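Local coordinates for protein LacI family sugar-binding transcriptional regulator (Enterococcus faecalis V583, PDB 4RK0) that probably binds a DNA operator and represses transcription in response to a small sugar, and holds ribose in the cleft of its sugar-binding core, at residues Val12-Ile17 with Ala23-Gly28; Arg27-Val32 with Thr239-Leu244; Glu36-Ile41 with Arg247-Ala252; Glu58-Ser63 with Phe67-Ser72; Val105-Tyr110 with Phe234-Thr239. One frame throughout, in Å; residues are numbered along the deposited sequence.

Interaction 1: residues Val12-Ile17 with Ala23-Gly28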
# COMPACT_ATOMS: atom_id res chain seq x y z
N VAL A 12 -2.90 -1.15 16.67
CA VAL A 12 -3.78 -0.96 15.54
C VAL A 12 -3.88 -2.27 14.79
O VAL A 12 -2.87 -2.78 14.34
CB VAL A 12 -3.21 0.09 14.58
CG1 VAL A 12 -4.14 0.21 13.37
CG2 VAL A 12 -3.07 1.43 15.31
N ILE A 13 -5.10 -2.80 14.72
CA ILE A 13 -5.37 -4.09 14.15
C ILE A 13 -6.18 -3.89 12.87
O ILE A 13 -7.34 -3.50 12.90
CB ILE A 13 -6.22 -4.98 15.10
CG1 ILE A 13 -5.70 -4.95 16.54
CG2 ILE A 13 -6.34 -6.39 14.54
CD1 ILE A 13 -4.28 -5.38 16.73
N VAL A 14 -5.55 -4.16 11.73
CA VAL A 14 -6.25 -4.04 10.45
C VAL A 14 -6.15 -5.36 9.68
O VAL A 14 -5.29 -6.17 9.98
CB VAL A 14 -5.65 -2.91 9.60
CG1 VAL A 14 -5.87 -1.58 10.30
CG2 VAL A 14 -4.19 -3.15 9.37
N PRO A 15 -7.02 -5.56 8.69
CA PRO A 15 -7.02 -6.78 7.89
C PRO A 15 -5.73 -6.99 7.13
O PRO A 15 -5.28 -8.12 7.05
CB PRO A 15 -8.20 -6.58 6.95
CG PRO A 15 -9.13 -5.68 7.68
CD PRO A 15 -8.22 -4.74 8.42
N ASP A 16 -5.17 -5.92 6.56
CA ASP A 16 -3.93 -5.99 5.81
C ASP A 16 -3.35 -4.59 5.63
O ASP A 16 -4.01 -3.60 5.94
CB ASP A 16 -4.13 -6.68 4.46
CG ASP A 16 -4.87 -5.81 3.47
OD1 ASP A 16 -4.42 -4.67 3.22
OD2 ASP A 16 -5.91 -6.26 2.97
N ILE A 17 -2.12 -4.50 5.13
CA ILE A 17 -1.53 -3.21 4.83
C ILE A 17 -1.18 -3.05 3.35
O ILE A 17 -0.68 -2.01 2.93
CB ILE A 17 -0.27 -2.95 5.68
CG1 ILE A 17 0.73 -4.12 5.59
CG2 ILE A 17 -0.69 -2.72 7.12
CD1 ILE A 17 2.14 -3.74 5.99
N ALA A 23 -3.57 1.19 4.14
CA ALA A 23 -2.34 1.98 4.29
C ALA A 23 -2.65 3.44 4.56
O ALA A 23 -2.00 4.08 5.40
CB ALA A 23 -1.43 1.82 3.07
N GLN A 24 -3.67 3.98 3.88
CA GLN A 24 -4.05 5.38 4.07
C GLN A 24 -4.77 5.56 5.39
O GLN A 24 -4.64 6.59 6.03
CB GLN A 24 -4.92 5.86 2.92
CG GLN A 24 -4.17 6.15 1.65
CD GLN A 24 -3.22 7.33 1.75
OE1 GLN A 24 -3.20 8.07 2.73
NE2 GLN A 24 -2.41 7.51 0.72
N LEU A 25 -5.53 4.55 5.81
CA LEU A 25 -6.07 4.55 7.19
C LEU A 25 -4.96 4.72 8.23
O LEU A 25 -5.05 5.55 9.18
CB LEU A 25 -6.89 3.27 7.43
CG LEU A 25 -7.54 3.10 8.80
CD1 LEU A 25 -8.62 4.14 9.01
CD2 LEU A 25 -8.15 1.70 8.88
N ILE A 26 -3.91 3.93 8.08
CA ILE A 26 -2.79 4.01 9.00
C ILE A 26 -2.13 5.41 8.98
O ILE A 26 -1.88 5.97 10.02
CB ILE A 26 -1.77 2.87 8.77
CG1 ILE A 26 -2.36 1.53 9.27
CG2 ILE A 26 -0.46 3.15 9.47
CD1 ILE A 26 -1.79 0.34 8.55
N ARG A 27 -1.85 5.97 7.81
CA ARG A 27 -1.36 7.35 7.76
C ARG A 27 -2.24 8.34 8.50
O ARG A 27 -1.75 9.25 9.16
CB ARG A 27 -1.24 7.82 6.29
CG ARG A 27 -0.14 7.14 5.55
CD ARG A 27 0.10 7.80 4.20
NE ARG A 27 0.49 9.20 4.33
CZ ARG A 27 -0.28 10.25 4.05
NH1 ARG A 27 -1.53 10.12 3.62
NH2 ARG A 27 0.22 11.46 4.21
N GLY A 28 -3.55 8.20 8.33
CA GLY A 28 -4.52 9.04 9.03
C GLY A 28 -4.33 8.94 10.52
O GLY A 28 -4.21 9.95 11.21
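Ile26 makes two of the three apolar contacts, with Ile17 and Val14. Its end methyl CD1 reaches off the helix to lie 3.6 Å from Ile17 CG2 and 4.3 Å from Val14 CG2, bridging the last strand residue and the loop that follows. The side chains of Ile17 and Ile26 run at a slant to one another. Ile17 offers its CG2 branch because chi1 of 52° swings CG1 in between the backbone N and the carbonyl carbon, and the longer arm then leads away from the helix. The two methyls of Val14 are shared out: CG2 goes to Ile26, while CG1 faces Leu25 CD2 at 4.2 Å. One contact pairs backbone with side chain, Ala23 CB at 3.9 Å from Ile17 O, where the loop passes closest to the helix.

This is the opening of a beta-alpha-beta unit, strand 9-14, helix 20-35 and strand 39-44, in the periplasmic-binding-protein-like core of the LacI family. The connection from strand to helix borders the sugar cleft: Asn19 and Phe22 line the ribose pocket, Asp16 OD1 accepts a hydrogen bond from Asn19 N, and the side chain of Leu25 is about 8 Å from the sugar.

On the flank of the helix turned from the strand, Arg27 NH1 donates to Gln24 OE1 over 2.8 Å, on a lone pair in the amide plane, and the oxygen also lies within the guanidinium plane. That flank faces the second subunit, whose Gln47 NE2 hydrogen-bonds to Arg27 O, while Ile17 packs against Ile26 of the same neighbouring chain.

Interaction 2: residues Arg27-Val32 with Thr239-Leu244; sequences RGIESV and TTATLL
Val32 and Ile29 meet Ala241 in a helix-to-helix contact, where helix 20-35 and helix 233-249 lie side by side on one face of the mixed sheet. The axes of the two short segments come within 8.1 Å and cross at -40°, both running in the same general direction. Ala241, the residue nearest Ile29 across the contact, puts only a methyl between the helices, consistent with the close approach. Its CB is 3.7 Å from Val32 CG1 and 4.2 Å from Ile29 CG2.

In this LacI-type core the pair joins an early helix to one that comes some two hundred residues later, so the lobe is assembled from parts of the chain far apart in sequence. Thr240 and Leu243 turn to the sheet, packing on Val105 and Ile91.

Val32 also reaches Thr242, the two side chains roughly perpendicular, with Val32 CG2 at 3.7 Å from Thr242 OG1. The hydroxyl is not aimed at the valine. With OG1 beside the backbone N (chi1 -64°), it hydrogen-bonds to Gln238 O one turn back and lends Val32 van der Waals contact. Gln238 bridges the helices as well, through a hydrogen bond between its NE2 and Ser31 OG.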
# COMPACT_ATOMS: atom_id res chain seq x y z
N ARG A 27 -1.85 5.97 7.81
CA ARG A 27 -1.36 7.35 7.76
C ARG A 27 -2.24 8.34 8.50
O ARG A 27 -1.75 9.25 9.16
CB ARG A 27 -1.24 7.82 6.29
CG ARG A 27 -0.14 7.14 5.55
CD ARG A 27 0.10 7.80 4.20
NE ARG A 27 0.49 9.20 4.33
CZ ARG A 27 -0.28 10.25 4.05
NH1 ARG A 27 -1.53 10.12 3.62
NH2 ARG A 27 0.22 11.46 4.21
N GLY A 28 -3.55 8.20 8.33
CA GLY A 28 -4.52 9.04 9.03
C GLY A 28 -4.33 8.94 10.52
O GLY A 28 -4.21 9.95 11.21
N ILE A 29 -4.25 7.72 11.03
CA ILE A 29 -4.00 7.49 12.46
C ILE A 29 -2.64 8.02 12.90
O ILE A 29 -2.54 8.73 13.93
CB ILE A 29 -4.08 5.98 12.79
CG1 ILE A 29 -5.50 5.46 12.61
CG2 ILE A 29 -3.53 5.66 14.18
CD1 ILE A 29 -5.57 3.93 12.48
N GLU A 30 -1.61 7.69 12.12
CA GLU A 30 -0.23 8.09 12.43
C GLU A 30 -0.15 9.60 12.57
O GLU A 30 0.62 10.13 13.39
CB GLU A 30 0.74 7.68 11.33
CG GLU A 30 1.24 6.24 11.31
CD GLU A 30 2.49 6.05 12.15
OE1 GLU A 30 3.57 5.80 11.57
OE2 GLU A 30 2.39 6.18 13.39
N SER A 31 -0.92 10.30 11.75
CA SER A 31 -0.84 11.77 11.70
C SER A 31 -1.28 12.38 13.01
O SER A 31 -0.79 13.44 13.40
CB SER A 31 -1.66 12.36 10.55
OG SER A 31 -3.05 12.16 10.69
N VAL A 32 -2.23 11.74 13.67
CA VAL A 32 -2.73 12.21 14.96
C VAL A 32 -1.82 11.79 16.10
O VAL A 32 -1.39 12.63 16.91
CB VAL A 32 -4.19 11.77 15.15
CG1 VAL A 32 -4.67 11.94 16.59
CG2 VAL A 32 -5.08 12.55 14.22
N THR A 239 -9.97 10.75 12.59
CA THR A 239 -11.09 10.81 13.50
C THR A 239 -11.06 9.65 14.51
O THR A 239 -11.33 9.82 15.70
CB THR A 239 -12.42 10.76 12.75
OG1 THR A 239 -12.48 11.76 11.72
CG2 THR A 239 -13.58 10.97 13.71
N THR A 240 -10.72 8.47 14.01
CA THR A 240 -10.58 7.28 14.85
C THR A 240 -9.53 7.45 15.95
O THR A 240 -9.80 7.15 17.11
CB THR A 240 -10.30 6.04 13.94
OG1 THR A 240 -11.44 5.82 13.09
CG2 THR A 240 -10.05 4.83 14.75
N ALA A 241 -8.35 7.94 15.60
CA ALA A 241 -7.28 8.17 16.57
C ALA A 241 -7.69 9.27 17.54
O ALA A 241 -7.38 9.20 18.73
CB ALA A 241 -5.98 8.56 15.87
N THR A 242 -8.38 10.27 17.02
CA THR A 242 -8.68 11.45 17.83
C THR A 242 -9.62 11.02 18.92
O THR A 242 -9.40 11.33 20.09
CB THR A 242 -9.28 12.58 16.99
OG1 THR A 242 -8.28 13.01 16.04
CG2 THR A 242 -9.65 13.80 17.86
N LEU A 243 -10.65 10.29 18.54
CA LEU A 243 -11.61 9.78 19.51
C LEU A 243 -11.00 8.84 20.51
O LEU A 243 -11.38 8.87 21.68
CB LEU A 243 -12.80 9.14 18.83
CG LEU A 243 -13.78 10.09 18.16
CD1 LEU A 243 -14.93 9.27 17.64
CD2 LEU A 243 -14.30 11.16 19.12
N LEU A 244 -10.02 8.04 20.10
CA LEU A 244 -9.40 7.11 21.04
C LEU A 244 -8.55 7.87 22.03
O LEU A 244 -8.58 7.59 23.21
CB LEU A 244 -8.56 6.04 20.33
CG LEU A 244 -7.82 5.04 21.21
CD1 LEU A 244 -8.78 4.23 22.08
CD2 LEU A 244 -7.01 4.10 20.32

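Interaction 3: residues Glu36-Ile41 with Arg247-Ala252. Unlike the reference sequence in segment 36-41: Ile41 (reference Met).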
# COMPACT_ATOMS: atom_id res chain seq x y z
N GLU A 36 1.15 13.70 19.45
CA GLU A 36 1.03 13.51 20.90
C GLU A 36 2.08 12.57 21.45
O GLU A 36 2.01 12.18 22.62
CB GLU A 36 -0.34 12.98 21.19
CG GLU A 36 -1.46 13.86 20.65
CD GLU A 36 -2.21 14.60 21.73
OE1 GLU A 36 -2.72 13.93 22.65
OE2 GLU A 36 -2.30 15.84 21.64
N ASN A 37 3.06 12.21 20.61
CA ASN A 37 4.14 11.28 20.97
C ASN A 37 3.66 9.86 21.34
O ASN A 37 4.31 9.16 22.13
CB ASN A 37 5.05 11.86 22.07
CG ASN A 37 5.95 12.97 21.56
OD1 ASN A 37 6.15 13.97 22.25
ND2 ASN A 37 6.51 12.80 20.35
N PHE A 38 2.55 9.44 20.73
CA PHE A 38 2.12 8.03 20.81
C PHE A 38 2.77 7.21 19.71
O PHE A 38 2.96 7.69 18.59
CB PHE A 38 0.60 7.93 20.72
CG PHE A 38 -0.09 8.24 22.01
CD1 PHE A 38 -0.21 9.55 22.44
CD2 PHE A 38 -0.61 7.20 22.82
CE1 PHE A 38 -0.85 9.85 23.64
CE2 PHE A 38 -1.25 7.50 24.02
CZ PHE A 38 -1.37 8.83 24.42
N ILE A 39 3.12 5.97 20.05
CA ILE A 39 3.68 5.06 19.06
C ILE A 39 2.63 4.01 18.62
O ILE A 39 1.78 3.59 19.41
CB ILE A 39 5.00 4.39 19.55
CG1 ILE A 39 4.78 3.54 20.78
CG2 ILE A 39 6.05 5.45 19.85
CD1 ILE A 39 6.01 2.77 21.21
N LEU A 40 2.69 3.63 17.35
CA LEU A 40 1.69 2.77 16.73
C LEU A 40 2.24 1.36 16.70
O LEU A 40 3.29 1.11 16.11
CB LEU A 40 1.38 3.26 15.30
CG LEU A 40 0.19 2.61 14.54
CD1 LEU A 40 -0.33 3.56 13.47
CD2 LEU A 40 0.56 1.27 13.93
N ILE A 41 1.55 0.46 17.38
CA ILE A 41 1.86 -0.98 17.32
C ILE A 41 1.05 -1.56 16.18
O ILE A 41 -0.16 -1.51 16.21
CB ILE A 41 1.44 -1.68 18.64
CG1 ILE A 41 2.15 -1.07 19.85
CG2 ILE A 41 1.68 -3.19 18.55
CD1 ILE A 41 3.65 -0.97 19.74
N ARG A 247 -10.53 9.26 24.84
CA ARG A 247 -10.92 8.35 25.91
C ARG A 247 -9.71 8.07 26.81
O ARG A 247 -9.83 7.97 28.02
CB ARG A 247 -11.55 7.08 25.34
CG ARG A 247 -12.02 6.10 26.40
CD ARG A 247 -12.93 5.01 25.80
NE ARG A 247 -14.12 5.58 25.14
CZ ARG A 247 -15.20 6.05 25.77
NH1 ARG A 247 -15.26 6.05 27.10
NH2 ARG A 247 -16.22 6.54 25.07
N ILE A 248 -8.55 7.98 26.22
CA ILE A 248 -7.34 7.75 27.00
C ILE A 248 -7.19 8.89 28.00
O ILE A 248 -6.82 8.66 29.13
CB ILE A 248 -6.10 7.58 26.10
CG1 ILE A 248 -6.12 6.18 25.46
CG2 ILE A 248 -4.81 7.75 26.89
CD1 ILE A 248 -5.13 6.01 24.34
N HIS A 249 -7.52 10.11 27.59
CA HIS A 249 -7.33 11.27 28.45
C HIS A 249 -8.50 11.50 29.40
O HIS A 249 -8.29 12.07 30.47
CB HIS A 249 -7.04 12.52 27.62
CG HIS A 249 -5.71 12.46 26.93
ND1 HIS A 249 -5.51 12.98 25.66
CD2 HIS A 249 -4.53 11.93 27.31
CE1 HIS A 249 -4.26 12.77 25.30
NE2 HIS A 249 -3.64 12.13 26.28
N GLN A 250 -9.70 11.07 29.03
CA GLN A 250 -10.84 11.06 29.96
C GLN A 250 -11.65 9.74 29.85
O GLN A 250 -12.66 9.64 29.09
CB GLN A 250 -11.68 12.33 29.84
CG GLN A 250 -12.86 12.29 28.89
CD GLN A 250 -13.36 13.69 28.55
OE1 GLN A 250 -12.99 14.66 29.20
NE2 GLN A 250 -14.20 13.79 27.52
N PRO A 251 -11.21 8.72 30.61
CA PRO A 251 -11.72 7.35 30.45
C PRO A 251 -13.23 7.19 30.53
O PRO A 251 -13.78 6.23 29.98
CB PRO A 251 -11.05 6.61 31.59
CG PRO A 251 -9.72 7.27 31.71
CD PRO A 251 -9.99 8.73 31.44
N ALA A 252 -13.90 8.10 31.20
CA ALA A 252 -15.32 7.91 31.47
C ALA A 252 -16.23 8.64 30.50
O ALA A 252 -17.44 8.66 30.71
CB ALA A 252 -15.63 8.33 32.90
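Glu36 and His249 meet at the surface, with Glu36 OE1 3.3 Å from His249 CE1 at the edge of the imidazole and in its plane. The carboxylate is turned 59° from that ring, and Glu36 OE1 stays 4.2 Å from His249 NE2, too far for a hydrogen bond. Any charge attraction here would be modest and would depend on a protonation state that is not seen. Beneath this pair, Phe38 CE2 touches Ile248 CD1 at 4.2 Å, the two side chains lying alongside and pointing opposite ways. His249 NE2 comes to the edge of the phenyl ring, 4.4 Å from Phe38 CZ.

What presents Glu36 and Phe38 is the end of helix 20-35. Asn37, with a positive phi of 62°, is the C-prime residue of a Schellman motif in which Phe38 N returns to Leu33 O and Asn37 N to Tyr34 O. The chain then enters strand 39-44, the second strand of the beta-alpha-beta unit, and Phe38 packs on Ile10 and Leu33 as well. Opposite, the last turn of helix 233-249 carries Ile248 and His249, with CG of His249 beside its own backbone N (chi1 -68°) and the ring directed at Glu36. Arg247 ties that helix end down through a salt bridge from NE to Asp103 OD2, a hydrogen bond from NH1 to Lys253 O and a weak bond from NH1 to Pro251 O. Farther out, Leu40 and Ile41 pair antiparallel with a strand of the second subunit, continuing the sheet across the dimer, and Phe38 O hydrogen-bonds to Tyr55 OH of that subunit.

Interaction 4: residues Glu58-Ser63 with Phe67-Ser72; sequences ELIRRS and FVIASS
Ile60 sets its end methyl over the face of Phe67: CD1 lies 4.0 Å from the ring centroid and 5° off the normal, a CH-pi contact almost centred over the ring. With CG1 anti to the backbone N (chi1 -156°), the longer arm of the isoleucine extends to the strand, though its CB does not head there. Ile60 CD1 is also 4.0 Å from Ile69 CD1, so it sits against Phe67 and Ile69, whose side chains point to this side of the sheet; the two isoleucines are set crosswise.

The rim of the phenyl ring meets backbone. Leu59 O lies near the ring plane at 3.4 Å from Phe67 CZ, and Arg62 O is also at the edge, 4.1 Å from Phe67 CE2. Leu59 and Arg62 are the ends of a type I beta turn on the way from helix 54-59 to strand 66-69, closed by a 2.9 Å hydrogen bond from Arg62 N to Leu59 O. Arg62 reinforces it by donating from NE to Glu58 O, although that donor stands 55° above the carbonyl plane. Through these contacts the helix-to-strand connection of a Rossmann-like lobe is folded back onto its own sheet, with Leu83 of helix 76-86 also packing on Phe67. Leu59 and Arg62 also pack against Ile39 of the second subunit.

Carbonyl oxygens at the rim and a methyl over the face suit the charge distribution of a phenyl ring, whose hydrogens are slightly positive and whose pi cloud is slightly negative. Weak electrostatics thus probably add to dispersion in fixing how Phe67 is turned.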
# COMPACT_ATOMS: atom_id res chain seq x y z
N GLU A 58 -2.76 -12.96 21.44
CA GLU A 58 -1.71 -12.56 22.35
C GLU A 58 -1.47 -11.05 22.33
O GLU A 58 -1.12 -10.44 23.34
CB GLU A 58 -0.41 -13.29 22.01
CG GLU A 58 0.45 -13.64 23.21
CD GLU A 58 1.16 -14.96 23.03
OE1 GLU A 58 1.63 -15.24 21.90
OE2 GLU A 58 1.25 -15.73 24.01
N LEU A 59 -1.68 -10.43 21.17
CA LEU A 59 -1.50 -9.00 21.08
C LEU A 59 -2.60 -8.26 21.83
O LEU A 59 -2.33 -7.33 22.62
CB LEU A 59 -1.40 -8.56 19.63
CG LEU A 59 -1.14 -7.05 19.46
CD1 LEU A 59 0.31 -6.70 19.71
CD2 LEU A 59 -1.54 -6.64 18.07
N ILE A 60 -3.84 -8.68 21.63
CA ILE A 60 -4.95 -8.02 22.30
C ILE A 60 -4.81 -8.09 23.83
O ILE A 60 -5.46 -7.33 24.52
CB ILE A 60 -6.33 -8.53 21.79
CG1 ILE A 60 -7.44 -7.51 22.00
CG2 ILE A 60 -6.75 -9.87 22.42
CD1 ILE A 60 -7.49 -6.45 20.93
N ARG A 61 -3.93 -8.95 24.36
CA ARG A 61 -3.73 -9.06 25.81
C ARG A 61 -2.52 -8.25 26.35
O ARG A 61 -2.20 -8.35 27.53
CB ARG A 61 -3.56 -10.53 26.21
CG ARG A 61 -4.81 -11.36 26.04
CD ARG A 61 -4.54 -12.84 26.21
NE ARG A 61 -5.77 -13.58 26.49
CZ ARG A 61 -6.71 -13.88 25.58
NH1 ARG A 61 -7.79 -14.54 25.97
NH2 ARG A 61 -6.57 -13.52 24.30
N ARG A 62 -1.82 -7.51 25.49
CA ARG A 62 -0.72 -6.66 25.93
C ARG A 62 -1.30 -5.45 26.63
O ARG A 62 -2.42 -5.03 26.33
CB ARG A 62 0.09 -6.12 24.75
CG ARG A 62 0.64 -7.15 23.79
CD ARG A 62 1.38 -8.30 24.44
NE ARG A 62 1.75 -9.21 23.36
CZ ARG A 62 2.97 -9.39 22.88
NH1 ARG A 62 3.14 -10.21 21.86
NH2 ARG A 62 4.03 -8.77 23.39
N SER A 63 -0.50 -4.88 27.53
CA SER A 63 -0.94 -3.71 28.29
C SER A 63 -0.53 -2.40 27.59
O SER A 63 0.43 -1.72 27.96
CB SER A 63 -0.42 -3.78 29.73
OG SER A 63 -1.40 -3.29 30.63
N PHE A 67 -6.44 0.60 21.85
CA PHE A 67 -6.52 -0.23 20.63
C PHE A 67 -7.48 0.35 19.60
O PHE A 67 -8.60 0.72 19.92
CB PHE A 67 -7.03 -1.67 20.93
CG PHE A 67 -5.97 -2.60 21.45
CD1 PHE A 67 -5.04 -3.15 20.58
CD2 PHE A 67 -5.92 -2.96 22.80
CE1 PHE A 67 -4.06 -4.02 21.06
CE2 PHE A 67 -4.94 -3.82 23.27
CZ PHE A 67 -4.00 -4.35 22.40
N VAL A 68 -7.04 0.39 18.35
CA VAL A 68 -7.94 0.62 17.22
C VAL A 68 -8.18 -0.75 16.55
O VAL A 68 -7.20 -1.38 16.17
CB VAL A 68 -7.28 1.55 16.16
CG1 VAL A 68 -8.23 1.78 15.00
CG2 VAL A 68 -6.86 2.87 16.80
N ILE A 69 -9.43 -1.14 16.40
CA ILE A 69 -9.81 -2.48 15.93
C ILE A 69 -10.66 -2.36 14.67
O ILE A 69 -11.80 -1.96 14.69
CB ILE A 69 -10.52 -3.35 17.03
CG1 ILE A 69 -9.61 -3.46 18.26
CG2 ILE A 69 -10.82 -4.74 16.45
CD1 ILE A 69 -10.27 -3.96 19.53
N ALA A 70 -10.04 -2.70 13.54
CA ALA A 70 -10.69 -2.62 12.27
C ALA A 70 -10.94 -4.02 11.67
O ALA A 70 -11.45 -4.11 10.56
CB ALA A 70 -9.82 -1.82 11.29
N SER A 71 -10.56 -5.09 12.38
CA SER A 71 -10.65 -6.48 11.88
C SER A 71 -11.70 -7.23 12.67
O SER A 71 -11.74 -7.12 13.89
CB SER A 71 -9.27 -7.17 12.02
OG SER A 71 -9.35 -8.58 11.92
N SER A 72 -12.56 -8.00 11.98
CA SER A 72 -13.59 -8.84 12.62
C SER A 72 -13.03 -10.11 13.29
O SER A 72 -13.79 -10.84 13.92
CB SER A 72 -14.64 -9.27 11.59
OG SER A 72 -13.98 -9.93 10.52

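Interaction 5: residues Val105-Tyr110 with Phe234-Thr239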
# COMPACT_ATOMS: atom_id res chain seq x y z
N VAL A 105 -16.21 4.49 14.48
CA VAL A 105 -16.35 5.44 13.37
C VAL A 105 -16.65 4.66 12.10
O VAL A 105 -15.82 3.88 11.68
CB VAL A 105 -15.06 6.24 13.15
CG1 VAL A 105 -15.36 7.39 12.19
CG2 VAL A 105 -14.54 6.76 14.48
N LEU A 106 -17.83 4.86 11.54
CA LEU A 106 -18.25 4.17 10.34
C LEU A 106 -18.15 5.11 9.15
O LEU A 106 -18.00 6.33 9.31
CB LEU A 106 -19.70 3.72 10.49
CG LEU A 106 -19.89 2.56 11.50
CD1 LEU A 106 -19.80 3.03 12.94
CD2 LEU A 106 -21.19 1.83 11.22
N THR A 107 -18.22 4.55 7.94
CA THR A 107 -18.52 5.36 6.80
C THR A 107 -19.83 4.83 6.25
O THR A 107 -20.27 3.72 6.61
CB THR A 107 -17.41 5.35 5.74
OG1 THR A 107 -17.34 4.06 5.15
CG2 THR A 107 -16.08 5.69 6.36
N ASP A 108 -20.45 5.61 5.38
CA ASP A 108 -21.81 5.31 5.01
C ASP A 108 -21.94 4.30 3.87
O ASP A 108 -22.29 4.66 2.76
CB ASP A 108 -22.56 6.60 4.67
CG ASP A 108 -24.07 6.42 4.73
OD1 ASP A 108 -24.60 5.26 4.64
OD2 ASP A 108 -24.74 7.45 4.85
N ASP A 109 -21.70 3.03 4.18
CA ASP A 109 -21.66 1.96 3.19
C ASP A 109 -22.98 1.79 2.46
O ASP A 109 -23.03 1.55 1.26
CB ASP A 109 -21.27 0.63 3.87
CG ASP A 109 -19.86 0.68 4.43
OD1 ASP A 109 -18.89 0.64 3.64
OD2 ASP A 109 -19.73 0.78 5.64
N TYR A 110 -24.06 1.92 3.22
CA TYR A 110 -25.37 1.80 2.64
C TYR A 110 -25.64 2.84 1.58
O TYR A 110 -26.13 2.53 0.50
CB TYR A 110 -26.41 1.92 3.77
CG TYR A 110 -27.83 1.61 3.35
CD1 TYR A 110 -28.30 0.29 3.36
CD2 TYR A 110 -28.71 2.61 3.00
CE1 TYR A 110 -29.63 -0.01 3.02
CE2 TYR A 110 -30.02 2.32 2.64
CZ TYR A 110 -30.48 1.01 2.65
OH TYR A 110 -31.78 0.72 2.29
N PHE A 234 -8.43 8.86 4.93
CA PHE A 234 -7.44 9.60 5.72
C PHE A 234 -8.15 10.19 6.91
O PHE A 234 -7.70 10.03 8.06
CB PHE A 234 -6.78 10.73 4.90
CG PHE A 234 -5.64 11.36 5.60
CD1 PHE A 234 -4.46 10.68 5.70
CD2 PHE A 234 -5.76 12.58 6.22
CE1 PHE A 234 -3.37 11.23 6.36
CE2 PHE A 234 -4.67 13.16 6.87
CZ PHE A 234 -3.48 12.49 6.94
N GLN A 235 -9.28 10.82 6.63
CA GLN A 235 -10.09 11.44 7.66
C GLN A 235 -10.69 10.43 8.62
O GLN A 235 -10.84 10.72 9.79
CB GLN A 235 -11.21 12.26 7.04
CG GLN A 235 -12.06 13.02 8.05
CD GLN A 235 -13.32 13.58 7.43
OE1 GLN A 235 -13.45 13.63 6.21
NE2 GLN A 235 -14.24 14.02 8.26
N LEU A 236 -11.04 9.25 8.12
CA LEU A 236 -11.47 8.16 9.01
C LEU A 236 -10.37 7.80 10.00
O LEU A 236 -10.67 7.64 11.20
CB LEU A 236 -11.86 6.94 8.16
CG LEU A 236 -12.26 5.67 8.89
CD1 LEU A 236 -13.43 5.91 9.82
CD2 LEU A 236 -12.54 4.61 7.81
N GLY A 237 -9.11 7.71 9.54
CA GLY A 237 -8.00 7.39 10.40
C GLY A 237 -7.74 8.52 11.41
O GLY A 237 -7.48 8.26 12.58
N GLN A 238 -7.80 9.76 10.97
CA GLN A 238 -7.64 10.88 11.91
C GLN A 238 -8.72 10.89 13.00
O GLN A 238 -8.43 11.07 14.20
CB GLN A 238 -7.63 12.20 11.16
CG GLN A 238 -6.36 12.40 10.32
CD GLN A 238 -6.21 13.86 9.94
OE1 GLN A 238 -7.17 14.50 9.52
NE2 GLN A 238 -5.02 14.40 10.11
N THR A 239 -9.97 10.75 12.59
CA THR A 239 -11.09 10.81 13.50
C THR A 239 -11.06 9.65 14.51
O THR A 239 -11.33 9.82 15.70
CB THR A 239 -12.42 10.76 12.75
OG1 THR A 239 -12.48 11.76 11.72
CG2 THR A 239 -13.58 10.97 13.71
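Val105 CG1 and Leu236 CD1 are only 3.4 Å apart, closer than two methyl carbons usually come. Leu236 CD1 also lies 3.6 Å from Val105 O, against the strand backbone. The valine and leucine side chains pass side by side, oppositely directed. With its CG anti to the backbone N (chi1 177°), Leu236 reaches out from the helix and forks: CD1 takes Val105, and CD2 meets Thr107 CG2 at 4.0 Å, that pair crossing at about a right angle. Thr239, one turn on, adds its methyl CG2 at 4.3 Å from Val105 CG1.

Helix 233-249 thus covers strand 103-107, running nearly antiparallel to it: the short segments are 165° apart in direction and 9.2 Å at closest approach. The strand sits inside the mixed sheet of this LacI-type lobe, between strands 90-93 and 257-265, and from its end the chain crosses into the other lobe, beginning with helix 109-122. Asp108 is the N-cap of that helix, its OD1 taking Arg111 N.

The sugar cleft is close by. Thr107 gives its methyl to Leu236 and keeps OG1 for a hydrogen bond with Gln231 OE1; Gln231 is a ribose-pocket residue, and the Thr107 side chain lies about 6 Å from the sugar. Asp109 OD1 makes a salt bridge to NE of Arg143, also in the pocket. On the helix, Thr239 OG1 donates to Gln235 O over 2.7 Å, and Thr239 N reaches the same oxygen from the opposite face of the carbonyl plane.

All five contacts belong to the lobe built on the seven-stranded mixed sheet. Helix 20-35 serves interactions 1 and 2, which share Arg27 and Gly28 and have centres 11 Å apart; helix 233-249 serves interactions 2, 3 and 5. Interactions 1 and 4 sit on neighbouring strands, 9-14 and 66-69, joined by backbone bonds between Ile13 and Val68 and Ala70. Along the chain, interactions 1 and 4 are local and come in series, whereas 2, 3 and 5 bring the late helix back to earlier elements, as far back as helix 20-35. Interactions 1 to 4 touch the second subunit; interactions 1 and 5 lie nearer the ribose, so one compact lobe spans sugar cleft and dimer interface.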